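Local coordinates for p-47 protein (PDB 5WIX) that is of unknown function but has a TULIP-domain fold resembling bactericidal/permeability-increasing protein, which makes lipid binding conceivable, at residues K348-I353 with L391-L395; N310-L316 with M334-F340; H119-F125 with I172-V178. All coordinates share one frame; numbering follows the deposited sequence.

Contact 1 (K348-I353 with L391-L395); sequences KVSFEI and LAFEL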
loop_
_atom_site.group_PDB
_atom_site.type_symbol
_atom_site.label_atom_id
_atom_site.label_comp_id
_atom_site.label_asym_id
_atom_site.label_seq_id
_atom_site.Cartn_x
_atom_site.Cartn_y
_atom_site.Cartn_z
ATOM N N LYS A 348 -2.982 -14.176 -10.009
ATOM C CA LYS A 348 -4.102 -13.563 -10.729
ATOM C C LYS A 348 -5.242 -13.144 -9.787
ATOM O O LYS A 348 -5.704 -13.942 -8.971
ATOM C CB LYS A 348 -4.649 -14.535 -11.789
ATOM C CG LYS A 348 -3.678 -14.878 -12.936
ATOM C CD LYS A 348 -3.203 -13.609 -13.652
ATOM C CE LYS A 348 -2.212 -13.921 -14.775
ATOM N NZ LYS A 348 -1.882 -12.697 -15.571
ATOM N N VAL A 349 -5.702 -11.901 -9.907
ATOM C CA VAL A 349 -6.901 -11.461 -9.189
ATOM C C VAL A 349 -8.148 -11.570 -10.085
ATOM O O VAL A 349 -8.140 -11.190 -11.258
ATOM C CB VAL A 349 -6.747 -10.021 -8.662
ATOM C CG1 VAL A 349 -8.106 -9.415 -8.316
ATOM C CG2 VAL A 349 -5.817 -10.004 -7.447
ATOM N N SER A 350 -9.229 -12.080 -9.513
ATOM C CA SER A 350 -10.348 -12.608 -10.280
ATOM C C SER A 350 -11.619 -12.275 -9.536
ATOM O O SER A 350 -11.628 -12.189 -8.310
ATOM C CB SER A 350 -10.177 -14.128 -10.436
ATOM O OG SER A 350 -11.341 -14.765 -10.941
ATOM N N PHE A 351 -12.701 -12.071 -10.259
ATOM C CA PHE A 351 -13.999 -11.974 -9.609
ATOM C C PHE A 351 -14.980 -12.909 -10.277
ATOM O O PHE A 351 -15.149 -12.911 -11.513
ATOM C CB PHE A 351 -14.534 -10.554 -9.640
ATOM C CG PHE A 351 -13.624 -9.556 -9.006
ATOM C CD1 PHE A 351 -13.921 -9.030 -7.745
ATOM C CD2 PHE A 351 -12.471 -9.133 -9.655
ATOM C CE1 PHE A 351 -13.092 -8.102 -7.165
ATOM C CE2 PHE A 351 -11.628 -8.191 -9.074
ATOM C CZ PHE A 351 -11.941 -7.681 -7.826
ATOM N N GLU A 352 -15.618 -13.723 -9.454
ATOM C CA GLU A 352 -16.610 -14.635 -9.954
ATOM C C GLU A 352 -17.975 -14.294 -9.380
ATOM O O GLU A 352 -18.108 -13.449 -8.494
ATOM C CB GLU A 352 -16.216 -16.068 -9.633
ATOM C CG GLU A 352 -16.312 -16.435 -8.201
ATOM C CD GLU A 352 -15.716 -17.796 -7.944
ATOM O OE1 GLU A 352 -15.260 -18.416 -8.938
ATOM O OE2 GLU A 352 -15.707 -18.231 -6.765
ATOM N N ILE A 353 -18.991 -14.936 -9.937
ATOM C CA ILE A 353 -20.365 -14.728 -9.526
ATOM C C ILE A 353 -20.640 -15.462 -8.226
ATOM O O ILE A 353 -20.404 -16.663 -8.145
ATOM C CB ILE A 353 -21.327 -15.230 -10.613
ATOM C CG1 ILE A 353 -21.044 -14.499 -11.927
ATOM C CG2 ILE A 353 -22.789 -15.078 -10.159
ATOM C CD1 ILE A 353 -21.539 -13.037 -11.941
ATOM N N LEU A 391 -19.786 -8.914 -15.316
ATOM C CA LEU A 391 -19.270 -8.731 -13.972
ATOM C C LEU A 391 -18.291 -9.826 -13.532
ATOM O O LEU A 391 -17.913 -9.870 -12.367
ATOM C CB LEU A 391 -20.421 -8.692 -12.977
ATOM C CG LEU A 391 -21.409 -7.580 -13.266
ATOM C CD1 LEU A 391 -22.444 -7.497 -12.143
ATOM C CD2 LEU A 391 -20.674 -6.258 -13.422
ATOM N N ALA A 392 -17.909 -10.718 -14.445
ATOM C CA ALA A 392 -17.068 -11.849 -14.072
ATOM C C ALA A 392 -15.829 -11.921 -14.932
ATOM O O ALA A 392 -15.784 -12.639 -15.926
ATOM C CB ALA A 392 -17.832 -13.147 -14.155
ATOM N N PHE A 393 -14.808 -11.208 -14.487
ATOM C CA PHE A 393 -13.585 -11.021 -15.235
ATOM C C PHE A 393 -12.344 -11.243 -14.364
ATOM O O PHE A 393 -12.449 -11.666 -13.214
ATOM C CB PHE A 393 -13.579 -9.607 -15.811
ATOM C CG PHE A 393 -14.021 -8.572 -14.833
ATOM C CD1 PHE A 393 -13.111 -8.034 -13.902
ATOM C CD2 PHE A 393 -15.350 -8.173 -14.791
ATOM C CE1 PHE A 393 -13.514 -7.075 -12.964
ATOM C CE2 PHE A 393 -15.774 -7.217 -13.868
ATOM C CZ PHE A 393 -14.843 -6.669 -12.944
ATOM N N GLU A 394 -11.179 -10.927 -14.927
ATOM C CA GLU A 394 -9.881 -11.066 -14.267
ATOM C C GLU A 394 -9.047 -9.818 -14.539
ATOM O O GLU A 394 -8.885 -9.442 -15.698
ATOM C CB GLU A 394 -9.139 -12.334 -14.761
ATOM C CG GLU A 394 -7.610 -12.328 -14.540
ATOM C CD GLU A 394 -6.916 -13.637 -14.937
ATOM O OE1 GLU A 394 -7.117 -14.682 -14.258
ATOM O OE2 GLU A 394 -6.137 -13.609 -15.919
ATOM N N LEU A 395 -8.502 -9.185 -13.490
ATOM C CA LEU A 395 -7.705 -7.963 -13.673
ATOM C C LEU A 395 -6.408 -8.288 -14.411
ATOM O O LEU A 395 -6.022 -9.456 -14.531
ATOM C CB LEU A 395 -7.408 -7.288 -12.343
ATOM C CG LEU A 395 -8.498 -6.999 -11.301
ATOM C CD1 LEU A 395 -7.846 -6.240 -10.096
ATOM C CD2 LEU A 395 -9.687 -6.226 -11.861
#
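Phe-351 N donates to Phe-393 O over 3.0 Å, and the N-H...O angle of 176° makes this bond practically straight. A second bond runs the other way, from Leu-395 N to Val-349 O at 3.0 Å, and is more bent. The same Val-349 oxygen also receives a CA-H...O contact from Glu-394. Together these tie Ser-350 to Glu-394 in a single beta bridge between strand 348-363 and an irregular segment that runs almost antiparallel to it.

On one side the side chains are hydrocarbon. Val-349 and Leu-395 lie side by side, CG1 of the valine 3.6 Å from CD1 of the leucine, while the other leucine branch, CD2, reaches Phe-351 CE2 at 3.9 Å. The rings of Phe-351 and Phe-393 meet obliquely, with planes at 45° and Phe-351 CD2 4.0 Å from Phe-393 CE1. Phe-393 rests in turn on Leu-248 and Leu-252 of helix 240-252.

Across the bridge Lys-348 and Glu-394 pass each other. Glu-394 is extended, CG turned away from its backbone N (chi1 159°), which carries the carboxylate to the lysine methylenes. CB of Lys-348 lies 3.5 Å from Glu-394 OE1, yet Lys-348 NZ stays 4.4 Å from Glu-394 OE2, beyond a salt bridge. The contact therefore depends on two backbone bonds and an apolar cluster, with electrostatic attraction probably a lesser contribution at its more exposed margin.

Contact 2 (N310-L316 with M334-F340); sequences NKLKTRL and MECITKF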
loop_
_atom_site.group_PDB
_atom_site.type_symbol
_atom_site.label_atom_id
_atom_site.label_comp_id
_atom_site.label_asym_id
_atom_site.label_seq_id
_atom_site.Cartn_x
_atom_site.Cartn_y
_atom_site.Cartn_z
ATOM N N ASN A 310 -14.754 -8.748 0.976
ATOM C CA ASN A 310 -14.145 -9.256 -0.260
ATOM C C ASN A 310 -15.134 -9.449 -1.435
ATOM O O ASN A 310 -14.753 -9.938 -2.511
ATOM C CB ASN A 310 -13.419 -10.579 0.018
ATOM C CG ASN A 310 -14.371 -11.721 0.378
ATOM O OD1 ASN A 310 -15.485 -11.498 0.868
ATOM N ND2 ASN A 310 -13.924 -12.960 0.144
ATOM N N LYS A 311 -16.392 -9.062 -1.234
ATOM C CA LYS A 311 -17.402 -9.202 -2.292
ATOM C C LYS A 311 -17.878 -7.844 -2.874
ATOM O O LYS A 311 -17.913 -6.822 -2.172
ATOM C CB LYS A 311 -18.615 -10.002 -1.766
ATOM C CG LYS A 311 -18.296 -11.382 -1.133
ATOM C CD LYS A 311 -19.532 -11.974 -0.417
ATOM C CE LYS A 311 -19.180 -13.083 0.577
ATOM N NZ LYS A 311 -18.268 -12.648 1.702
ATOM N N LEU A 312 -18.240 -7.842 -4.158
ATOM C CA LEU A 312 -18.849 -6.669 -4.804
ATOM C C LEU A 312 -20.354 -6.860 -5.011
ATOM O O LEU A 312 -20.794 -7.883 -5.546
ATOM C CB LEU A 312 -18.176 -6.384 -6.148
ATOM C CG LEU A 312 -16.679 -6.100 -6.064
ATOM C CD1 LEU A 312 -16.064 -6.513 -7.348
ATOM C CD2 LEU A 312 -16.411 -4.626 -5.825
ATOM N N LYS A 313 -21.128 -5.884 -4.551
ATOM C CA LYS A 313 -22.580 -5.871 -4.716
ATOM C C LYS A 313 -22.913 -4.950 -5.874
ATOM O O LYS A 313 -22.690 -3.739 -5.800
ATOM C CB LYS A 313 -23.283 -5.395 -3.429
ATOM C CG LYS A 313 -24.819 -5.304 -3.504
ATOM C CD LYS A 313 -25.481 -5.820 -2.198
ATOM C CE LYS A 313 -25.883 -4.703 -1.240
ATOM N NZ LYS A 313 -26.382 -5.218 0.073
ATOM N N THR A 314 -23.432 -5.518 -6.955
ATOM C CA THR A 314 -23.777 -4.701 -8.106
ATOM C C THR A 314 -25.285 -4.507 -8.213
ATOM O O THR A 314 -26.066 -5.440 -8.000
ATOM C CB THR A 314 -23.240 -5.312 -9.365
ATOM O OG1 THR A 314 -21.877 -5.741 -9.127
ATOM C CG2 THR A 314 -23.287 -4.290 -10.473
ATOM N N ARG A 315 -25.686 -3.275 -8.514
ATOM C CA ARG A 315 -27.091 -2.886 -8.503
ATOM C C ARG A 315 -27.368 -1.941 -9.662
ATOM O O ARG A 315 -27.166 -0.735 -9.543
ATOM C CB ARG A 315 -27.440 -2.219 -7.177
ATOM C CG ARG A 315 -28.785 -2.605 -6.612
ATOM C CD ARG A 315 -29.104 -1.802 -5.349
ATOM N NE ARG A 315 -28.074 -1.953 -4.321
ATOM C CZ ARG A 315 -27.725 -0.997 -3.460
ATOM N NH1 ARG A 315 -28.319 0.192 -3.506
ATOM N NH2 ARG A 315 -26.778 -1.225 -2.555
ATOM N N LEU A 316 -27.816 -2.500 -10.783
ATOM C CA LEU A 316 -28.121 -1.717 -11.986
ATOM C C LEU A 316 -29.581 -1.795 -12.413
ATOM O O LEU A 316 -30.307 -2.729 -12.069
ATOM C CB LEU A 316 -27.249 -2.169 -13.158
ATOM C CG LEU A 316 -27.231 -3.667 -13.494
ATOM C CD1 LEU A 316 -28.445 -4.100 -14.325
ATOM C CD2 LEU A 316 -25.917 -4.049 -14.193
ATOM N N MET A 334 -31.373 -5.725 -12.016
ATOM C CA MET A 334 -30.520 -6.777 -11.454
ATOM C C MET A 334 -29.809 -6.377 -10.157
ATOM O O MET A 334 -29.378 -5.237 -10.000
ATOM C CB MET A 334 -29.468 -7.215 -12.476
ATOM C CG MET A 334 -28.668 -8.419 -12.049
ATOM S SD MET A 334 -27.708 -9.145 -13.390
ATOM C CE MET A 334 -26.522 -7.831 -13.580
ATOM N N GLU A 335 -29.711 -7.320 -9.223
ATOM C CA GLU A 335 -28.722 -7.234 -8.143
ATOM C C GLU A 335 -27.844 -8.477 -8.205
ATOM O O GLU A 335 -28.350 -9.600 -8.279
ATOM C CB GLU A 335 -29.361 -7.113 -6.762
ATOM C CG GLU A 335 -28.313 -6.947 -5.644
ATOM C CD GLU A 335 -28.885 -6.977 -4.226
ATOM O OE1 GLU A 335 -28.570 -6.066 -3.428
ATOM O OE2 GLU A 335 -29.630 -7.923 -3.898
ATOM N N CYS A 336 -26.529 -8.278 -8.178
ATOM C CA CYS A 336 -25.602 -9.380 -8.434
ATOM C C CYS A 336 -24.289 -9.238 -7.678
ATOM O O CYS A 336 -23.478 -8.343 -7.964
ATOM C CB CYS A 336 -25.314 -9.495 -9.934
ATOM S SG CYS A 336 -24.127 -10.792 -10.361
ATOM N N ILE A 337 -24.092 -10.149 -6.730
ATOM C CA ILE A 337 -22.899 -10.210 -5.897
ATOM C C ILE A 337 -21.747 -10.947 -6.589
ATOM O O ILE A 337 -21.897 -12.103 -6.996
ATOM C CB ILE A 337 -23.215 -10.915 -4.600
ATOM C CG1 ILE A 337 -24.553 -10.416 -4.042
ATOM C CG2 ILE A 337 -22.062 -10.754 -3.620
ATOM C CD1 ILE A 337 -24.540 -8.976 -3.635
ATOM N N THR A 338 -20.601 -10.285 -6.734
ATOM C CA THR A 338 -19.413 -10.964 -7.236
ATOM C C THR A 338 -18.364 -11.005 -6.137
ATOM O O THR A 338 -18.440 -10.219 -5.192
ATOM C CB THR A 338 -18.833 -10.281 -8.463
ATOM O OG1 THR A 338 -18.527 -8.921 -8.137
ATOM C CG2 THR A 338 -19.840 -10.289 -9.562
ATOM N N LYS A 339 -17.386 -11.905 -6.277
ATOM C CA LYS A 339 -16.425 -12.187 -5.206
ATOM C C LYS A 339 -14.956 -12.188 -5.633
ATOM O O LYS A 339 -14.597 -12.787 -6.642
ATOM C CB LYS A 339 -16.749 -13.544 -4.569
ATOM C CG LYS A 339 -15.793 -13.973 -3.474
ATOM C CD LYS A 339 -16.125 -15.372 -2.939
ATOM C CE LYS A 339 -15.242 -15.741 -1.728
ATOM N NZ LYS A 339 -15.512 -17.102 -1.169
ATOM N N PHE A 340 -14.111 -11.540 -4.834
ATOM C CA PHE A 340 -12.668 -11.546 -5.047
ATOM C C PHE A 340 -12.135 -12.965 -4.987
ATOM O O PHE A 340 -12.633 -13.786 -4.229
ATOM C CB PHE A 340 -11.979 -10.673 -4.001
ATOM C CG PHE A 340 -10.478 -10.783 -3.994
ATOM C CD1 PHE A 340 -9.705 -9.968 -4.807
ATOM C CD2 PHE A 340 -9.837 -11.667 -3.140
ATOM C CE1 PHE A 340 -8.321 -10.056 -4.788
ATOM C CE2 PHE A 340 -8.457 -11.755 -3.111
ATOM C CZ PHE A 340 -7.699 -10.951 -3.932
#
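Leu-312 and Thr-338 exchange two backbone bonds, Leu-312 N to Thr-338 O at 2.6 Å and Thr-338 N to Leu-312 O at 2.7 Å. The pairs Thr-314/Cys-336 and Leu-316/Met-334 repeat this exchange, and Phe-340 N adds a bond to Asn-310 O, giving a regular antiparallel ladder. Cys-336 O takes two donors from one residue: Thr-314 N, which sits 52° out of the carbonyl plane, and Thr-314 OG1, a weak bond at 3.3 Å. The threonine torsion explains the second, since a chi1 of -45° holds OG1 beside its own backbone N.

Leu-312, Thr-314, Leu-316, Met-334, Cys-336 and Thr-338 share one face. There Leu-316 CD1 meets Met-334 CB at 3.8 Å, and CD2 of the same leucine approaches the methionine methyl.

The other face is largely charged. Lys-313 runs alongside Ile-337, and its bends at chi2 (139°) and chi3 set CD 3.6 Å from Ile-337 CD1 and carry the chain past Glu-335, with Lys-313 CD 3.3 Å from Glu-335 OE1. The charges stand further apart: Lys-313 NZ and Arg-315 NE each lie 4.2 Å from Glu-335 OE1. At the Asn-310/Phe-340 end Lys-311 NZ bonds to Asn-310 OD1 at 3.1 Å.

Further out, Phe-387 of helix 370-390 backs Leu-316 and Met-334, and Leu-391 touches Thr-314, Cys-336 and Thr-338.

Backbone bonding thus sets the register, Leu-316, Met-334 and Cys-336 pack against helix 370-390, and one oxygen of Glu-335, near two basic groups, probably adds diffuse electrostatic attraction without a direct ion pair.

Contact 3 (H119-F125 with I172-V178); sequences HIKELKF and IFASLNV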
loop_
_atom_site.group_PDB
_atom_site.type_symbol
_atom_site.label_atom_id
_atom_site.label_comp_id
_atom_site.label_asym_id
_atom_site.label_seq_id
_atom_site.Cartn_x
_atom_site.Cartn_y
_atom_site.Cartn_z
ATOM N N HIS A 119 13.631 13.353 -8.360
ATOM C CA HIS A 119 12.262 12.858 -8.235
ATOM C C HIS A 119 12.189 11.554 -7.439
ATOM O O HIS A 119 11.104 11.080 -7.085
ATOM C CB HIS A 119 11.641 12.674 -9.615
ATOM C CG HIS A 119 11.011 13.919 -10.150
ATOM N ND1 HIS A 119 10.879 15.062 -9.390
ATOM C CD2 HIS A 119 10.480 14.205 -11.363
ATOM C CE1 HIS A 119 10.289 15.999 -10.113
ATOM N NE2 HIS A 119 10.039 15.507 -11.311
ATOM N N ILE A 120 13.354 10.983 -7.158
ATOM C CA ILE A 120 13.461 9.860 -6.240
ATOM C C ILE A 120 13.921 10.368 -4.879
ATOM O O ILE A 120 15.067 10.788 -4.730
ATOM C CB ILE A 120 14.437 8.784 -6.767
ATOM C CG1 ILE A 120 13.785 8.006 -7.909
ATOM C CG2 ILE A 120 14.878 7.831 -5.643
ATOM C CD1 ILE A 120 14.632 6.867 -8.452
ATOM N N LYS A 121 13.025 10.347 -3.894
ATOM C CA LYS A 121 13.384 10.756 -2.536
ATOM C C LYS A 121 13.901 9.540 -1.766
ATOM O O LYS A 121 13.436 8.418 -1.972
ATOM C CB LYS A 121 12.193 11.406 -1.824
ATOM C CG LYS A 121 11.431 12.441 -2.672
ATOM C CD LYS A 121 12.347 13.528 -3.251
ATOM C CE LYS A 121 11.558 14.659 -3.911
ATOM N NZ LYS A 121 10.791 15.489 -2.936
ATOM N N GLU A 122 14.872 9.766 -0.888
ATOM C CA GLU A 122 15.659 8.673 -0.313
ATOM C C GLU A 122 15.661 8.673 1.224
ATOM O O GLU A 122 15.912 9.699 1.857
ATOM C CB GLU A 122 17.089 8.757 -0.849
ATOM C CG GLU A 122 18.015 7.681 -0.349
ATOM C CD GLU A 122 19.365 7.721 -1.038
ATOM O OE1 GLU A 122 19.410 8.055 -2.244
ATOM O OE2 GLU A 122 20.382 7.429 -0.372
ATOM N N LEU A 123 15.379 7.522 1.824
ATOM C CA LEU A 123 15.242 7.456 3.277
ATOM C C LEU A 123 16.545 7.017 3.950
ATOM O O LEU A 123 17.013 5.890 3.765
ATOM C CB LEU A 123 14.098 6.520 3.669
ATOM C CG LEU A 123 13.839 6.464 5.173
ATOM C CD1 LEU A 123 13.661 7.858 5.742
ATOM C CD2 LEU A 123 12.635 5.610 5.498
ATOM N N LYS A 124 17.124 7.923 4.734
ATOM C CA LYS A 124 18.410 7.681 5.377
ATOM C C LYS A 124 18.326 8.056 6.848
ATOM O O LYS A 124 17.300 8.574 7.293
ATOM C CB LYS A 124 19.522 8.477 4.677
ATOM C CG LYS A 124 19.660 8.173 3.184
ATOM C CD LYS A 124 21.048 8.516 2.630
ATOM C CE LYS A 124 21.296 10.019 2.569
ATOM N NZ LYS A 124 22.709 10.343 2.195
ATOM N N PHE A 125 19.386 7.776 7.605
ATOM C CA PHE A 125 19.537 8.308 8.968
ATOM C C PHE A 125 19.658 9.824 8.944
ATOM O O PHE A 125 20.101 10.381 7.941
ATOM C CB PHE A 125 20.782 7.749 9.619
ATOM C CG PHE A 125 20.612 6.404 10.245
ATOM C CD1 PHE A 125 19.837 6.244 11.387
ATOM C CD2 PHE A 125 21.302 5.306 9.743
ATOM C CE1 PHE A 125 19.715 4.993 12.000
ATOM C CE2 PHE A 125 21.192 4.058 10.348
ATOM C CZ PHE A 125 20.398 3.901 11.481
ATOM N N ILE A 172 20.834 3.373 2.907
ATOM C CA ILE A 172 19.539 3.670 2.315
ATOM C C ILE A 172 18.468 2.703 2.770
ATOM O O ILE A 172 18.395 1.581 2.275
ATOM C CB ILE A 172 19.597 3.599 0.803
ATOM C CG1 ILE A 172 20.859 4.277 0.274
ATOM C CG2 ILE A 172 18.339 4.198 0.217
ATOM C CD1 ILE A 172 21.095 4.041 -1.217
ATOM N N PHE A 173 17.622 3.141 3.692
ATOM C CA PHE A 173 16.588 2.271 4.238
ATOM C C PHE A 173 15.479 1.959 3.243
ATOM O O PHE A 173 14.848 0.906 3.318
ATOM C CB PHE A 173 15.982 2.894 5.492
ATOM C CG PHE A 173 16.851 2.764 6.705
ATOM C CD1 PHE A 173 17.169 1.519 7.205
ATOM C CD2 PHE A 173 17.339 3.890 7.349
ATOM C CE1 PHE A 173 17.959 1.398 8.310
ATOM C CE2 PHE A 173 18.128 3.776 8.458
ATOM C CZ PHE A 173 18.440 2.527 8.941
ATOM N N ALA A 174 15.236 2.880 2.321
ATOM C CA ALA A 174 14.228 2.673 1.289
ATOM C C ALA A 174 14.345 3.739 0.222
ATOM O O ALA A 174 14.611 4.906 0.526
ATOM C CB ALA A 174 12.835 2.684 1.884
ATOM N N SER A 175 14.162 3.335 -1.030
ATOM C CA SER A 175 14.041 4.298 -2.108
ATOM C C SER A 175 12.560 4.567 -2.298
ATOM O O SER A 175 11.736 3.643 -2.293
ATOM C CB SER A 175 14.686 3.791 -3.393
ATOM O OG SER A 175 13.950 2.716 -3.953
ATOM N N LEU A 176 12.220 5.842 -2.408
ATOM C CA LEU A 176 10.849 6.225 -2.664
ATOM C C LEU A 176 10.769 7.035 -3.954
ATOM O O LEU A 176 11.460 8.046 -4.110
ATOM C CB LEU A 176 10.279 7.015 -1.500
ATOM C CG LEU A 176 8.782 7.261 -1.660
ATOM C CD1 LEU A 176 8.077 7.281 -0.314
ATOM C CD2 LEU A 176 8.523 8.542 -2.445
ATOM N N ASN A 177 9.907 6.579 -4.862
ATOM C CA ASN A 177 9.817 7.106 -6.217
ATOM C C ASN A 177 8.551 7.929 -6.440
ATOM O O ASN A 177 7.480 7.365 -6.662
ATOM C CB ASN A 177 9.856 5.934 -7.210
ATOM C CG ASN A 177 10.373 6.326 -8.579
ATOM O OD1 ASN A 177 10.322 7.489 -8.977
ATOM N ND2 ASN A 177 10.869 5.341 -9.315
ATOM N N VAL A 178 8.648 9.253 -6.365
ATOM C CA VAL A 178 7.575 10.068 -6.927
ATOM C C VAL A 178 7.810 10.065 -8.430
ATOM O O VAL A 178 8.930 9.820 -8.877
ATOM C CB VAL A 178 7.545 11.518 -6.396
ATOM C CG1 VAL A 178 6.231 12.211 -6.818
ATOM C CG2 VAL A 178 7.719 11.545 -4.884
#
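Segments 119-125 and 172-178 run antiparallel, their strand axes 156° apart and 4.8 Å at closest approach. Leu-176 N donates to Lys-121 O at 2.9 Å; the return bond, Lys-121 N to Leu-176 O, is bent and weak. Further along, Leu-123 N donates to Ala-174 O at 3.0 Å, and Phe-173 N to Leu-123 O at 2.8 Å, so Leu-123 is bonded at both its N and its O, to neighbouring residues.

The aromatic pair closes this end in a T-shape. Phe-173 presents its edge to the face of Phe-125, with planes at 73° and centroids 4.9 Å apart; CE2 of Phe-173 sits over the centre of the Phe-125 ring. Leu-123 CG packs on Phe-173 CB at 4.2 Å, and both phenylalanines also touch Leu-109.

Glu-122, on the face away from Leu-123, crosses Ile-172 at about a right angle, its extended chain (chi1 -179°) laying CG 3.5 Å from Ile-172 CG2.

Strand 120-125 continues the sheet from strand 104-113, and strand 174-177 passes it on to strand 407-409: the arrangement is that of interior strands in the curved antiparallel sheet of a TULIP fold.

Overall arrangement
Contacts 1 and 2 adjoin, their centres 11 Å apart, because strands 328-343 and 348-363 are sheet neighbours. Glu-352 O and Lys-339 N, 2.8 Å apart, probably form a hydrogen bond, and Phe-351 CD1 packs on Leu-312 CD1. Leu-391 O, in contact 1, lies 3.4 Å from Thr-338 CG2 in contact 2, so the start of the loop after helix 370-390 packs against the hairpin. Contact 3 belongs to a different sheet on the opposite side of the chain's centre. Its centre lies 35 Å from that of contact 1 and 40 Å from that of contact 2, with nearest atoms about 21 and 24 Å away, which excludes direct touch.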